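Fiber (Bovine adenovirus 4, PDB 4UE0) is the fibre of the virus, a capsid protein whose trimeric head domain probably attaches the virion to a receptor on the host cell. Local coordinates at residues A[86-91]-A[97-102]. Sequence-based numbering, arbitrary orientation.
Sequences YGVTIS and ISINFS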
ATOM      1  N   TYR A  86      -2.350  -3.689  12.134  1.00  9.85           N
ATOM      2  CA  TYR A  86      -3.733  -4.130  12.239  1.00  9.59           C
ATOM      3  C   TYR A  86      -4.223  -4.687  10.939  1.00  9.37           C
ATOM      4  O   TYR A  86      -3.968  -4.098   9.877  1.00 11.26           O
ATOM      5  CB  TYR A  86      -4.653  -2.980  12.633  1.00 10.19           C
ATOM      6  CG  TYR A  86      -4.235  -2.257  13.881  1.00 11.33           C
ATOM      7  CD1 TYR A  86      -3.378  -1.167  13.805  1.00 11.51           C
ATOM      8  CD2 TYR A  86      -4.701  -2.623  15.135  1.00 12.32           C
ATOM      9  CE1 TYR A  86      -2.987  -0.466  14.911  1.00 12.29           C
ATOM     10  CE2 TYR A  86      -4.300  -1.928  16.274  1.00 13.38           C
ATOM     11  CZ  TYR A  86      -3.463  -0.848  16.158  1.00 12.91           C
ATOM     12  OH  TYR A  86      -3.068  -0.162  17.297  1.00 14.66           O
ATOM     13  N   GLY A  87      -4.928  -5.804  11.023  1.00  9.84           N
ATOM     14  CA  GLY A  87      -5.691  -6.282   9.899  1.00  9.57           C
ATOM     15  C   GLY A  87      -6.998  -5.509   9.783  1.00  9.54           C
ATOM     16  O   GLY A  87      -7.599  -5.163  10.804  1.00 10.73           O
ATOM     17  N   VAL A  88      -7.416  -5.221   8.556  1.00  9.50           N
ATOM     18  CA  VAL A  88      -8.619  -4.445   8.273  1.00  8.83           C
ATOM     19  C   VAL A  88      -9.506  -5.280   7.351  1.00  9.74           C
ATOM     20  O   VAL A  88      -9.095  -5.638   6.264  1.00 10.46           O
ATOM     21  CB  VAL A  88      -8.286  -3.118   7.575  1.00  9.60           C
ATOM     22  CG1 VAL A  88      -9.555  -2.280   7.496  1.00 11.27           C
ATOM     23  CG2 VAL A  88      -7.177  -2.360   8.286  1.00  9.94           C
ATOM     24  N   THR A  89     -10.665  -5.666   7.862  1.00  9.84           N
ATOM     25  CA  THR A  89     -11.611  -6.488   7.093  1.00 10.01           C
ATOM     26  C   THR A  89     -12.851  -5.654   6.845  1.00  9.64           C
ATOM     27  O   THR A  89     -13.464  -5.178   7.808  1.00 11.43           O
ATOM     28  CB  THR A  89     -11.949  -7.772   7.876  1.00 11.53           C
ATOM     29  OG1 THR A  89     -10.733  -8.519   8.121  1.00 12.16           O
ATOM     30  CG2 THR A  89     -12.909  -8.643   7.072  1.00 13.13           C
ATOM     31  N   ILE A  90     -13.205  -5.472   5.584  1.00 10.23           N
ATOM     32  CA  ILE A  90     -14.315  -4.613   5.212  1.00 11.17           C
ATOM     33  C   ILE A  90     -15.370  -5.439   4.501  1.00 12.19           C
ATOM     34  O   ILE A  90     -15.122  -6.071   3.491  1.00 12.58           O
ATOM     35  CB  ILE A  90     -13.898  -3.450   4.315  1.00 10.72           C
ATOM     36  CG1 ILE A  90     -12.643  -2.740   4.833  1.00 10.55           C
ATOM     37  CG2 ILE A  90     -15.071  -2.481   4.214  1.00 12.58           C
ATOM     38  CD1 ILE A  90     -11.314  -3.234   4.266  1.00 11.24           C
ATOM     39  N   SER A  91     -16.539  -5.472   5.127  1.00 12.74           N
ATOM     40  CA  SER A  91     -17.658  -6.329   4.729  1.00 13.61           C
ATOM     41  C   SER A  91     -18.955  -5.498   4.636  1.00 14.63           C
ATOM     42  O   SER A  91     -19.007  -4.384   5.152  1.00 14.23           O
ATOM     43  CB  SER A  91     -17.816  -7.465   5.757  1.00 16.44           C
ATOM     44  OG  SER A  91     -18.030  -6.996   7.072  1.00 17.77           O
ATOM     45  N   ILE A  97     -21.925  -1.063   5.860  1.00 14.84           N
ATOM     46  CA  ILE A  97     -20.522  -1.434   5.719  1.00 13.87           C
ATOM     47  C   ILE A  97     -19.861  -1.436   7.088  1.00 12.74           C
ATOM     48  O   ILE A  97     -20.036  -0.485   7.873  1.00 13.02           O
ATOM     49  CB  ILE A  97     -19.806  -0.469   4.758  1.00 15.82           C
ATOM     50  CG1 ILE A  97     -20.471  -0.588   3.382  1.00 20.29           C
ATOM     51  CG2 ILE A  97     -18.302  -0.770   4.698  1.00 14.94           C
ATOM     52  CD1 ILE A  97     -19.896   0.267   2.285  1.00 27.15           C
ATOM     53  N   SER A  98     -19.103  -2.499   7.376  1.00 13.14           N
ATOM     54  CA  SER A  98     -18.335  -2.636   8.594  1.00 12.87           C
ATOM     55  C   SER A  98     -16.851  -2.791   8.259  1.00 11.27           C
ATOM     56  O   SER A  98     -16.476  -3.642   7.452  1.00 13.01           O
ATOM     57  CB  SER A  98     -18.815  -3.853   9.374  1.00 13.39           C
ATOM     58  OG  SER A  98     -20.157  -3.685   9.794  1.00 16.03           O
ATOM     59  N   ILE A  99     -16.055  -1.947   8.911  1.00 11.33           N
ATOM     60  CA  ILE A  99     -14.603  -1.976   8.854  1.00 11.17           C
ATOM     61  C   ILE A  99     -14.151  -2.488  10.209  1.00 10.60           C
ATOM     62  O   ILE A  99     -14.281  -1.794  11.219  1.00 11.73           O
ATOM     63  CB  ILE A  99     -14.016  -0.563   8.591  1.00 11.59           C
ATOM     64  CG1 ILE A  99     -14.543   0.025   7.275  1.00 12.61           C
ATOM     65  CG2 ILE A  99     -12.489  -0.622   8.559  1.00 12.14           C
ATOM     66  CD1 ILE A  99     -14.260   1.489   7.089  1.00 14.17           C
ATOM     67  N   ASN A 100     -13.626  -3.703  10.221  1.00 11.02           N
ATOM     68  CA  ASN A 100     -13.202  -4.345  11.452  1.00 11.38           C
ATOM     69  C   ASN A 100     -11.711  -4.391  11.541  1.00 10.78           C
ATOM     70  O   ASN A 100     -11.046  -4.899  10.624  1.00 11.29           O
ATOM     71  CB  ASN A 100     -13.782  -5.749  11.559  1.00 12.98           C
ATOM     72  CG  ASN A 100     -15.136  -5.729  12.186  1.00 15.01           C
ATOM     73  OD1 ASN A 100     -15.258  -5.511  13.403  1.00 17.95           O
ATOM     74  ND2 ASN A 100     -16.162  -5.956  11.398  1.00 17.28           N
ATOM     75  N   PHE A 101     -11.180  -3.881  12.628  1.00 11.15           N
ATOM     76  CA  PHE A 101      -9.738  -3.927  12.931  1.00 10.91           C
ATOM     77  C   PHE A 101      -9.454  -5.165  13.764  1.00 11.56           C
ATOM     78  O   PHE A 101     -10.246  -5.523  14.633  1.00 13.80           O
ATOM     79  CB  PHE A 101      -9.316  -2.632  13.635  1.00 10.99           C
ATOM     80  CG  PHE A 101      -9.531  -1.439  12.772  1.00 10.76           C
ATOM     81  CD1 PHE A 101      -8.600  -1.071  11.824  1.00 11.59           C
ATOM     82  CD2 PHE A 101     -10.708  -0.724  12.848  1.00 13.17           C
ATOM     83  CE1 PHE A 101      -8.828  -0.006  10.983  1.00 12.13           C
ATOM     84  CE2 PHE A 101     -10.929   0.344  12.004  1.00 12.58           C
ATOM     85  CZ  PHE A 101     -10.002   0.694  11.064  1.00 12.32           C
ATOM     86  N   SER A 102      -8.296  -5.764  13.559  1.00 11.31           N
ATOM     87  CA  SER A 102      -7.957  -7.007  14.231  1.00 11.77           C
ATOM     88  C   SER A 102      -7.858  -6.856  15.733  1.00 12.87           C
ATOM     89  O   SER A 102      -8.071  -7.826  16.471  1.00 13.88           O
ATOM     90  CB  SER A 102      -6.661  -7.537  13.646  1.00 11.34           C
ATOM     91  OG  SER A 102      -5.626  -6.570  13.682  1.00 11.26           O
TER
HETATM   92  O   HOH W   1      -9.754  -7.472  10.479  1.00 12.65           O
HETATM   93  O   HOH W   2     -15.807  -6.608   8.562  1.00 17.87           O
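V88 and I99 touch methyl to methyl, CG1 against CG2 at 3.5 Å, on the buried face of a β-hairpin whose arms, 86-91 and 97-102, run antiparallel. V88 stands with CG1 anti to its backbone N (chi1 -172°), which turns CG1 to I99 and leaves CG2 for the F101 ring, 3.9 Å from CE1. Farther along, I90 lies beside I99, and its CG2 meets I97 CG2 on the partner strand at 3.7 Å, the two side chains crossing at a slant. W114, on strand 114-120 of the other sheet, packs on V88 and I90, so this face looks into the core between the sheets; strand 51-55 is the lateral neighbour of strand 96-101 within the same sheet.

The other face carries T89, S91, S98 and N100 and is wetter. Two hydrogen-bonded pairs, T89 with N100 and S91 with S98, join the backbones; the N100 N to T89 O bond is nearly straight at 175°. One water ties three groups together: it donates to T89 O, accepts from N100 ND2 at 2.9 Å, and bonds S91 OG at 2.7 Å. S91 OG sits between its own backbone N and carbonyl carbon (chi1 58°), turned to meet that water. The N100 amide is held at both ends, since OD1 bonds T51 OG1 on the next strand. A second water lies between T89 OG1 and N100 O and can donate to the latter.

Where strand 96-101 ends, S102 takes over both polar groups of G87: its N donates to G87 O, and its OG accepts from G87 N at 2.9 Å. A side-chain hydroxyl thus stands in for a backbone carbonyl and carries the pairing one residue past the strand. T89 and S102 also pack on Q77 of a neighbouring subunit. The apolar side probably fixes the hairpin against the other sheet, while water and T51 together should hold the N100 amide in one orientation.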